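Long-range contact in RNA-dependent RNA polymerase (Toscana virus, PDB 6QW0), which probably cleaves capped host RNAs through its manganese-binding endonuclease domain, supplying primers for viral transcription: residues Gly122-Ala136 and Lys161-Asn173. Sequence-based numbering, arbitrary orientation.
With MN3 (manganese (III) ion), chain C; SO4 (sulfate ion), chain G; SO4 (sulfate ion), chain F.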
ATOM      1  N   GLY A 122     -17.177 -12.730   4.451  1.00 32.16           N
ATOM      2  CA  GLY A 122     -17.514 -12.546   3.057  1.00 35.23           C
ATOM      3  C   GLY A 122     -17.346 -11.143   2.524  1.00 33.28           C
ATOM      4  O   GLY A 122     -17.915 -10.831   1.474  1.00 32.61           O
ATOM      5  N   HIS A 123     -16.629 -10.282   3.229  0.63 27.13           N
ATOM      6  CA  HIS A 123     -16.258  -8.991   2.683  0.63 27.36           C
ATOM      7  C   HIS A 123     -14.914  -9.112   1.980  0.63 24.54           C
ATOM      8  O   HIS A 123     -14.101  -9.986   2.299  0.63 28.23           O
ATOM      9  CB  HIS A 123     -16.180  -7.934   3.788  0.63 27.11           C
ATOM     10  CG  HIS A 123     -17.515  -7.523   4.339  0.63 28.62           C
ATOM     11  ND1 HIS A 123     -18.076  -8.118   5.449  0.63 33.90           N
ATOM     12  CD2 HIS A 123     -18.389  -6.565   3.945  0.63 27.95           C
ATOM     13  CE1 HIS A 123     -19.244  -7.554   5.707  0.63 33.30           C
ATOM     14  NE2 HIS A 123     -19.461  -6.615   4.804  0.63 25.56           N
ATOM     15  N   VAL A 124     -14.686  -8.234   1.009  1.00 20.93           N
ATOM     16  CA  VAL A 124     -13.409  -8.162   0.308  1.00 21.16           C
ATOM     17  C   VAL A 124     -12.859  -6.753   0.454  1.00 20.50           C
ATOM     18  O   VAL A 124     -13.573  -5.773   0.225  1.00 22.10           O
ATOM     19  CB  VAL A 124     -13.544  -8.538  -1.175  1.00 22.95           C
ATOM     20  CG1 VAL A 124     -12.196  -8.365  -1.872  1.00 25.27           C
ATOM     21  CG2 VAL A 124     -14.057  -9.984  -1.314  1.00 24.05           C
ATOM     22  N   TYR A 125     -11.598  -6.648   0.854  1.00 21.36           N
ATOM     23  CA  TYR A 125     -10.958  -5.356   1.046  1.00 22.08           C
ATOM     24  C   TYR A 125      -9.894  -5.190  -0.030  1.00 22.67           C
ATOM     25  O   TYR A 125      -9.017  -6.045  -0.181  1.00 25.44           O
ATOM     26  CB  TYR A 125     -10.380  -5.246   2.459  1.00 21.81           C
ATOM     27  CG  TYR A 125     -11.454  -5.391   3.517  1.00 22.67           C
ATOM     28  CD1 TYR A 125     -12.177  -4.292   3.959  1.00 26.92           C
ATOM     29  CD2 TYR A 125     -11.792  -6.645   4.029  1.00 26.97           C
ATOM     30  CE1 TYR A 125     -13.186  -4.432   4.909  1.00 29.21           C
ATOM     31  CE2 TYR A 125     -12.802  -6.791   4.966  1.00 30.10           C
ATOM     32  CZ  TYR A 125     -13.490  -5.683   5.406  1.00 36.92           C
ATOM     33  OH  TYR A 125     -14.487  -5.838   6.343  1.00 40.24           O
ATOM     34  N   VAL A 126      -9.997  -4.110  -0.802  1.00 19.71           N
ATOM     35  CA  VAL A 126      -9.044  -3.811  -1.867  1.00 20.57           C
ATOM     36  C   VAL A 126      -8.227  -2.609  -1.411  1.00 20.85           C
ATOM     37  O   VAL A 126      -8.795  -1.582  -1.026  1.00 22.72           O
ATOM     38  CB  VAL A 126      -9.761  -3.540  -3.203  1.00 21.42           C
ATOM     39  CG1 VAL A 126      -8.781  -3.080  -4.266  1.00 24.95           C
ATOM     40  CG2 VAL A 126     -10.527  -4.796  -3.671  1.00 22.53           C
ATOM     41  N   VAL A 127      -6.898  -2.750  -1.413  1.00 20.68           N
ATOM     42  CA  VAL A 127      -6.004  -1.716  -0.892  1.00 20.58           C
ATOM     43  C   VAL A 127      -4.990  -1.364  -1.972  1.00 24.24           C
ATOM     44  O   VAL A 127      -4.383  -2.256  -2.571  1.00 24.93           O
ATOM     45  CB  VAL A 127      -5.284  -2.161   0.398  1.00 21.71           C
ATOM     46  CG1 VAL A 127      -4.473  -1.002   0.968  1.00 24.67           C
ATOM     47  CG2 VAL A 127      -6.279  -2.662   1.439  1.00 25.88           C
ATOM     48  N   GLU A 128      -4.810  -0.068  -2.229  1.00 21.98           N
ATOM     49  CA  GLU A 128      -3.838   0.370  -3.221  1.00 19.69           C
ATOM     50  C   GLU A 128      -2.906   1.390  -2.592  1.00 22.05           C
ATOM     51  O   GLU A 128      -3.368   2.314  -1.907  1.00 21.55           O
ATOM     52  CB  GLU A 128      -4.511   0.957  -4.462  1.00 23.03           C
ATOM     53  CG  GLU A 128      -3.531   1.484  -5.494  1.00 22.61           C
ATOM     54  CD  GLU A 128      -2.627   0.410  -6.100  1.00 28.83           C
ATOM     55  OE1 GLU A 128      -2.942  -0.800  -6.063  1.00 24.28           O
ATOM     56  OE2 GLU A 128      -1.580   0.791  -6.639  1.00 24.32           O
ATOM     57  N   PHE A 129      -1.602   1.201  -2.819  1.00 21.99           N
ATOM     58  CA  PHE A 129      -0.548   2.084  -2.330  1.00 19.87           C
ATOM     59  C   PHE A 129      -0.055   2.977  -3.462  1.00 21.15           C
ATOM     60  O   PHE A 129       0.007   2.559  -4.618  1.00 24.15           O
ATOM     61  CB  PHE A 129       0.664   1.300  -1.799  1.00 20.82           C
ATOM     62  CG  PHE A 129       0.346   0.167  -0.852  1.00 20.39           C
ATOM     63  CD1 PHE A 129      -0.528   0.315   0.212  1.00 22.18           C
ATOM     64  CD2 PHE A 129       1.002  -1.048  -1.006  1.00 24.34           C
ATOM     65  CE1 PHE A 129      -0.776  -0.757   1.078  1.00 24.77           C
ATOM     66  CE2 PHE A 129       0.758  -2.112  -0.143  1.00 26.12           C
ATOM     67  CZ  PHE A 129      -0.129  -1.961   0.894  1.00 24.91           C
ATOM     68  N   THR A 130       0.352   4.197  -3.125  1.00 21.90           N
ATOM     69  CA  THR A 130       0.940   5.049  -4.147  1.00 22.88           C
ATOM     70  C   THR A 130       1.818   6.083  -3.454  1.00 22.26           C
ATOM     71  O   THR A 130       1.764   6.251  -2.233  1.00 23.39           O
ATOM     72  CB  THR A 130      -0.148   5.688  -5.035  1.00 26.22           C
ATOM     73  OG1 THR A 130       0.443   6.316  -6.187  1.00 28.01           O
ATOM     74  CG2 THR A 130      -0.961   6.703  -4.262  1.00 24.86           C
ATOM     75  N   THR A 131       2.697   6.706  -4.239  1.00 25.94           N
ATOM     76  CA  THR A 131       3.646   7.694  -3.733  1.00 24.50           C
ATOM     77  C   THR A 131       3.554   8.952  -4.584  1.00 27.74           C
ATOM     78  O   THR A 131       2.993   8.945  -5.681  1.00 32.53           O
ATOM     79  CB  THR A 131       5.093   7.178  -3.775  1.00 29.07           C
ATOM     80  OG1 THR A 131       5.505   7.061  -5.145  1.00 34.04           O
ATOM     81  CG2 THR A 131       5.217   5.814  -3.108  1.00 29.83           C
ATOM     82  N   THR A 132       4.138  10.035  -4.074  1.00 28.23           N
ATOM     83  CA  THR A 132       4.305  11.244  -4.866  1.00 27.69           C
ATOM     84  C   THR A 132       5.570  11.948  -4.404  1.00 28.81           C
ATOM     85  O   THR A 132       5.905  11.914  -3.219  1.00 27.71           O
ATOM     86  CB  THR A 132       3.110  12.200  -4.750  1.00 31.07           C
ATOM     87  OG1 THR A 132       3.357  13.352  -5.566  1.00 32.40           O
ATOM     88  CG2 THR A 132       2.893  12.652  -3.312  1.00 28.49           C
HETATM   89  N   MSE A 133       6.266  12.576  -5.345  1.00 29.54           N
HETATM   90  CA  MSE A 133       7.419  13.402  -5.006  1.00 32.82           C
HETATM   91  C   MSE A 133       7.004  14.851  -4.723  1.00 35.20           C
HETATM   92  O   MSE A 133       7.849  15.702  -4.444  1.00 33.58           O
HETATM   93  CB  MSE A 133       8.446  13.356  -6.141  1.00 32.14           C
HETATM   94  CG  MSE A 133       8.997  11.971  -6.424  1.00 30.57           C
HETATM   95 SE   MSE A 133      10.071  11.311  -4.944  1.00 41.32          SE
HETATM   96  CE  MSE A 133      11.519  12.629  -5.028  1.00 36.35           C
ATOM     97  N   GLY A 134       5.707  15.121  -4.784  1.00 33.39           N
ATOM     98  CA  GLY A 134       5.156  16.449  -4.563  1.00 30.79           C
ATOM     99  C   GLY A 134       4.672  16.664  -3.145  1.00 28.87           C
ATOM    100  O   GLY A 134       5.151  16.038  -2.194  1.00 30.50           O
ATOM    101  N   ASP A 135       3.712  17.582  -2.990  1.00 32.44           N
ATOM    102  CA  ASP A 135       3.241  17.969  -1.670  1.00 31.76           C
ATOM    103  C   ASP A 135       1.924  17.260  -1.344  1.00 32.06           C
ATOM    104  O   ASP A 135       1.505  16.329  -2.034  1.00 30.80           O
ATOM    105  CB  ASP A 135       3.120  19.495  -1.577  1.00 37.59           C
ATOM    106  CG  ASP A 135       2.131  20.083  -2.577  1.00 44.12           C
ATOM    107  OD1 ASP A 135       1.378  19.328  -3.236  1.00 34.34           O
ATOM    108  OD2 ASP A 135       2.109  21.328  -2.703  1.00 45.54           O
ATOM    109  N   ALA A 136       1.271  17.695  -0.267  1.00 31.76           N
ATOM    110  CA  ALA A 136       0.068  17.004   0.193  1.00 31.11           C
ATOM    111  C   ALA A 136      -1.048  17.080  -0.842  1.00 34.51           C
ATOM    112  O   ALA A 136      -1.799  16.115  -1.025  1.00 30.04           O
ATOM    113  CB  ALA A 136      -0.392  17.577   1.533  1.00 33.45           C
ATOM    114  N   LYS A 161     -19.342 -10.038  -3.924  1.00 22.42           N
ATOM    115  CA  LYS A 161     -19.071  -9.903  -2.508  1.00 23.54           C
ATOM    116  C   LYS A 161     -18.869  -8.418  -2.261  1.00 22.67           C
ATOM    117  O   LYS A 161     -18.255  -7.741  -3.095  1.00 22.55           O
ATOM    118  CB  LYS A 161     -17.817 -10.664  -2.050  1.00 23.71           C
ATOM    119  CG  LYS A 161     -17.880 -12.165  -2.294  1.00 28.64           C
ATOM    120  CD  LYS A 161     -16.510 -12.812  -2.114  1.00 32.76           C
ATOM    121  CE  LYS A 161     -16.566 -14.295  -2.462  1.00 44.04           C
ATOM    122  NZ  LYS A 161     -15.260 -14.793  -2.990  1.00 51.49           N
ATOM    123  N   PRO A 162     -19.337  -7.896  -1.130  1.00 22.18           N
ATOM    124  CA  PRO A 162     -19.120  -6.473  -0.839  1.00 20.43           C
ATOM    125  C   PRO A 162     -17.634  -6.153  -0.773  1.00 20.12           C
ATOM    126  O   PRO A 162     -16.828  -6.936  -0.265  1.00 21.81           O
ATOM    127  CB  PRO A 162     -19.807  -6.276   0.517  1.00 22.71           C
ATOM    128  CG  PRO A 162     -19.867  -7.628   1.109  1.00 23.44           C
ATOM    129  CD  PRO A 162     -20.003  -8.593  -0.019  1.00 21.36           C
ATOM    130  N   ILE A 163     -17.277  -4.993  -1.315  1.00 19.96           N
ATOM    131  CA  ILE A 163     -15.892  -4.533  -1.345  1.00 16.28           C
ATOM    132  C   ILE A 163     -15.800  -3.197  -0.616  1.00 18.61           C
ATOM    133  O   ILE A 163     -16.668  -2.336  -0.781  1.00 18.92           O
ATOM    134  CB  ILE A 163     -15.385  -4.392  -2.800  1.00 19.21           C
ATOM    135  CG1 ILE A 163     -15.294  -5.755  -3.486  1.00 21.45           C
ATOM    136  CG2 ILE A 163     -14.017  -3.651  -2.846  1.00 22.57           C
ATOM    137  CD1 ILE A 163     -15.007  -5.657  -4.987  1.00 23.86           C
ATOM    138  N   SER A 164     -14.732  -3.011   0.160  1.00 19.22           N
ATOM    139  CA  SER A 164     -14.339  -1.689   0.635  1.00 19.11           C
ATOM    140  C   SER A 164     -13.007  -1.350  -0.017  1.00 20.36           C
ATOM    141  O   SER A 164     -12.103  -2.194  -0.034  1.00 19.92           O
ATOM    142  CB  SER A 164     -14.227  -1.653   2.162  1.00 21.26           C
ATOM    143  OG  SER A 164     -15.497  -1.854   2.763  1.00 23.12           O
ATOM    144  N   LEU A 165     -12.898  -0.141  -0.581  1.00 18.98           N
ATOM    145  CA  LEU A 165     -11.717   0.267  -1.340  1.00 21.18           C
ATOM    146  C   LEU A 165     -10.910   1.257  -0.509  1.00 20.78           C
ATOM    147  O   LEU A 165     -11.414   2.333  -0.170  1.00 19.69           O
ATOM    148  CB  LEU A 165     -12.106   0.901  -2.676  1.00 22.84           C
ATOM    149  CG  LEU A 165     -10.989   1.525  -3.519  1.00 20.89           C
ATOM    150  CD1 LEU A 165      -9.926   0.491  -3.895  1.00 22.98           C
ATOM    151  CD2 LEU A 165     -11.578   2.165  -4.780  1.00 23.94           C
ATOM    152  N   TYR A 166      -9.656   0.909  -0.212  1.00 17.85           N
ATOM    153  CA  TYR A 166      -8.791   1.735   0.626  1.00 18.85           C
ATOM    154  C   TYR A 166      -7.554   2.154  -0.154  1.00 20.39           C
ATOM    155  O   TYR A 166      -7.010   1.372  -0.942  1.00 20.28           O
ATOM    156  CB  TYR A 166      -8.359   0.992   1.898  1.00 20.98           C
ATOM    157  CG  TYR A 166      -9.440   0.851   2.942  1.00 19.22           C
ATOM    158  CD1 TYR A 166      -9.888   1.964   3.666  1.00 20.19           C
ATOM    159  CD2 TYR A 166     -10.033  -0.394   3.191  1.00 20.43           C
ATOM    160  CE1 TYR A 166     -10.872   1.841   4.633  1.00 21.95           C
ATOM    161  CE2 TYR A 166     -11.026  -0.530   4.148  1.00 22.31           C
ATOM    162  CZ  TYR A 166     -11.453   0.590   4.851  1.00 22.66           C
ATOM    163  OH  TYR A 166     -12.431   0.466   5.812  1.00 24.65           O
ATOM    164  N   ILE A 167      -7.091   3.379   0.105  1.00 20.15           N
ATOM    165  CA  ILE A 167      -5.932   3.965  -0.569  1.00 20.21           C
ATOM    166  C   ILE A 167      -4.976   4.487   0.487  1.00 19.76           C
ATOM    167  O   ILE A 167      -5.421   5.053   1.487  1.00 20.60           O
ATOM    168  CB  ILE A 167      -6.328   5.136  -1.492  1.00 21.88           C
ATOM    169  CG1 ILE A 167      -7.495   4.754  -2.409  1.00 22.88           C
ATOM    170  CG2 ILE A 167      -5.125   5.626  -2.283  1.00 23.92           C
ATOM    171  CD1 ILE A 167      -7.167   3.724  -3.474  1.00 22.76           C
ATOM    172  N   ILE A 168      -3.673   4.313   0.260  1.00 19.69           N
ATOM    173  CA  ILE A 168      -2.644   5.033   1.017  1.00 19.41           C
ATOM    174  C   ILE A 168      -1.739   5.748   0.018  1.00 22.85           C
ATOM    175  O   ILE A 168      -1.062   5.088  -0.782  1.00 20.40           O
ATOM    176  CB  ILE A 168      -1.798   4.106   1.914  1.00 21.69           C
ATOM    177  CG1 ILE A 168      -2.687   3.185   2.753  1.00 23.39           C
ATOM    178  CG2 ILE A 168      -0.906   4.938   2.821  1.00 23.47           C
ATOM    179  CD1 ILE A 168      -1.892   2.163   3.573  1.00 28.35           C
ATOM    180  N   ALA A 169      -1.704   7.084   0.082  1.00 22.26           N
ATOM    181  CA  ALA A 169      -0.822   7.903  -0.754  1.00 24.45           C
ATOM    182  C   ALA A 169       0.183   8.632   0.134  1.00 22.49           C
ATOM    183  O   ALA A 169      -0.216   9.433   0.984  1.00 24.74           O
ATOM    184  CB  ALA A 169      -1.625   8.920  -1.570  1.00 25.39           C
ATOM    185  N   VAL A 170       1.490   8.360  -0.055  1.00 19.77           N
ATOM    186  CA  VAL A 170       2.520   8.951   0.800  1.00 20.72           C
ATOM    187  C   VAL A 170       3.181  10.122   0.083  1.00 21.32           C
ATOM    188  O   VAL A 170       3.371  10.098  -1.138  1.00 24.12           O
ATOM    189  CB  VAL A 170       3.569   7.899   1.225  1.00 21.01           C
ATOM    190  CG1 VAL A 170       4.323   7.379   0.019  1.00 25.11           C
ATOM    191  CG2 VAL A 170       4.528   8.483   2.266  1.00 26.12           C
ATOM    192  N   HIS A 171       3.503  11.166   0.848  1.00 24.61           N
ATOM    193  CA  HIS A 171       4.380  12.243   0.408  1.00 26.09           C
ATOM    194  C   HIS A 171       5.423  12.482   1.498  1.00 24.38           C
ATOM    195  O   HIS A 171       5.402  11.856   2.560  1.00 24.07           O
ATOM    196  CB  HIS A 171       3.580  13.511   0.062  1.00 25.14           C
ATOM    197  CG  HIS A 171       2.788  14.068   1.203  1.00 26.00           C
ATOM    198  ND1 HIS A 171       3.229  15.127   1.970  1.00 29.94           N
ATOM    199  CD2 HIS A 171       1.572  13.725   1.698  1.00 23.23           C
ATOM    200  CE1 HIS A 171       2.328  15.403   2.897  1.00 27.17           C
ATOM    201  NE2 HIS A 171       1.312  14.567   2.752  1.00 25.72           N
ATOM    202  N   PHE A 172       6.359  13.404   1.235  1.00 26.09           N
ATOM    203  CA  PHE A 172       7.489  13.572   2.141  1.00 26.34           C
ATOM    204  C   PHE A 172       7.052  13.951   3.552  1.00 23.08           C
ATOM    205  O   PHE A 172       7.738  13.615   4.526  1.00 24.94           O
ATOM    206  CB  PHE A 172       8.447  14.626   1.580  1.00 26.52           C
ATOM    207  CG  PHE A 172       9.768  14.689   2.312  1.00 28.85           C
ATOM    208  CD1 PHE A 172      10.824  13.885   1.915  1.00 31.36           C
ATOM    209  CD2 PHE A 172       9.943  15.539   3.398  1.00 33.67           C
ATOM    210  CE1 PHE A 172      12.043  13.930   2.582  1.00 31.58           C
ATOM    211  CE2 PHE A 172      11.160  15.590   4.076  1.00 33.76           C
ATOM    212  CZ  PHE A 172      12.205  14.776   3.666  1.00 33.08           C
ATOM    213  N   ASN A 173       5.906  14.625   3.693  1.00 24.88           N
ATOM    214  CA  ASN A 173       5.478  15.131   4.991  1.00 27.73           C
ATOM    215  C   ASN A 173       4.168  14.519   5.478  1.00 24.42           C
ATOM    216  O   ASN A 173       3.547  15.061   6.386  1.00 26.41           O
ATOM    217  CB  ASN A 173       5.353  16.656   4.946  1.00 31.38           C
ATOM    218  CG  ASN A 173       6.697  17.340   4.802  1.00 31.11           C
ATOM    219  OD1 ASN A 173       7.601  17.111   5.594  1.00 35.39           O
ATOM    220  ND2 ASN A 173       6.831  18.169   3.779  1.00 37.35           N
TER
HETATM  221 MN   MN3 C 301       0.508   0.701  -5.824  1.00 23.82          MN
HETATM  222  S   SO4 G 305       3.546   4.894  -7.561  1.00 61.92           S
HETATM  223  O1  SO4 G 305       4.354   4.828  -6.351  1.00 44.27           O
HETATM  224  O2  SO4 G 305       4.077   3.937  -8.524  1.00 63.97           O
HETATM  225  O3  SO4 G 305       2.141   4.581  -7.284  1.00 36.03           O
HETATM  226  O4  SO4 G 305       3.642   6.242  -8.110  1.00 59.67           O
HETATM  227  S   SO4 F 304       3.031  20.136   2.443  1.00 61.27           S
HETATM  228  O1  SO4 F 304       4.093  19.172   2.158  1.00 61.75           O
HETATM  229  O2  SO4 F 304       2.608  19.991   3.833  1.00 58.63           O
HETATM  230  O3  SO4 F 304       1.898  19.888   1.561  1.00 53.84           O
HETATM  231  O4  SO4 F 304       3.541  21.486   2.212  1.00 65.41           O
HETATM  232  O   HOH W   1       6.795  13.944  -1.540  1.00 28.84           O
HETATM  233  O   HOH W   2       1.271  -0.550  -7.681  1.00 31.17           O
HETATM  234  O   HOH W   3       1.095   2.127  -7.611  1.00 28.80           O
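From Val124 to Thr131, strand 124-131 runs parallel to strand 163-171, Val124 opposite Ile163 and Thr131 opposite Val170, their axes 16° apart; backbone hydrogen bonds pass back and forth between them, among them the straight Val126 N to Ser164 O (2.9 Å) and, just past strand 124-131, the weak one from Thr132 N to Val170 O. With helix 136-157 as the connection, the pair forms a beta-alpha-beta crossover of the PDDEXK nuclease core. On one face the Tyr125 and Tyr166 rings lie side by side, meeting at their edges, CD1 to CE2 3.9 Å. Farther along, Ile168 CD1 reaches Phe129 CE1 at 4.0 Å. On the opposite face, Val126 CG2 meets Ile163 CG2 and its CG1 meets Leu165 CD1, while Thr130 CG2 packs on Ala169 CB at 3.6 Å. At the end of strand 163-171, the His171 ring lies with one face under Ala136 CA, 3.8 Å from its centroid, a CH-pi contact at the start of helix 136-157. Glu128 leaves with CG anti to the backbone N (chi1 177°) and bends at chi2, bringing OE2 to manganese at 2.2 Å; Phe129 O binds the same ion, whose six-ligand shell is completed by His79, Asp114 and two waters. One ligand is a backbone carbonyl; the bonds of Glu128 and Thr130 to Tyr166 and Ile168, on either side of Phe129, are consistent with the strand pairing holding that oxygen in place.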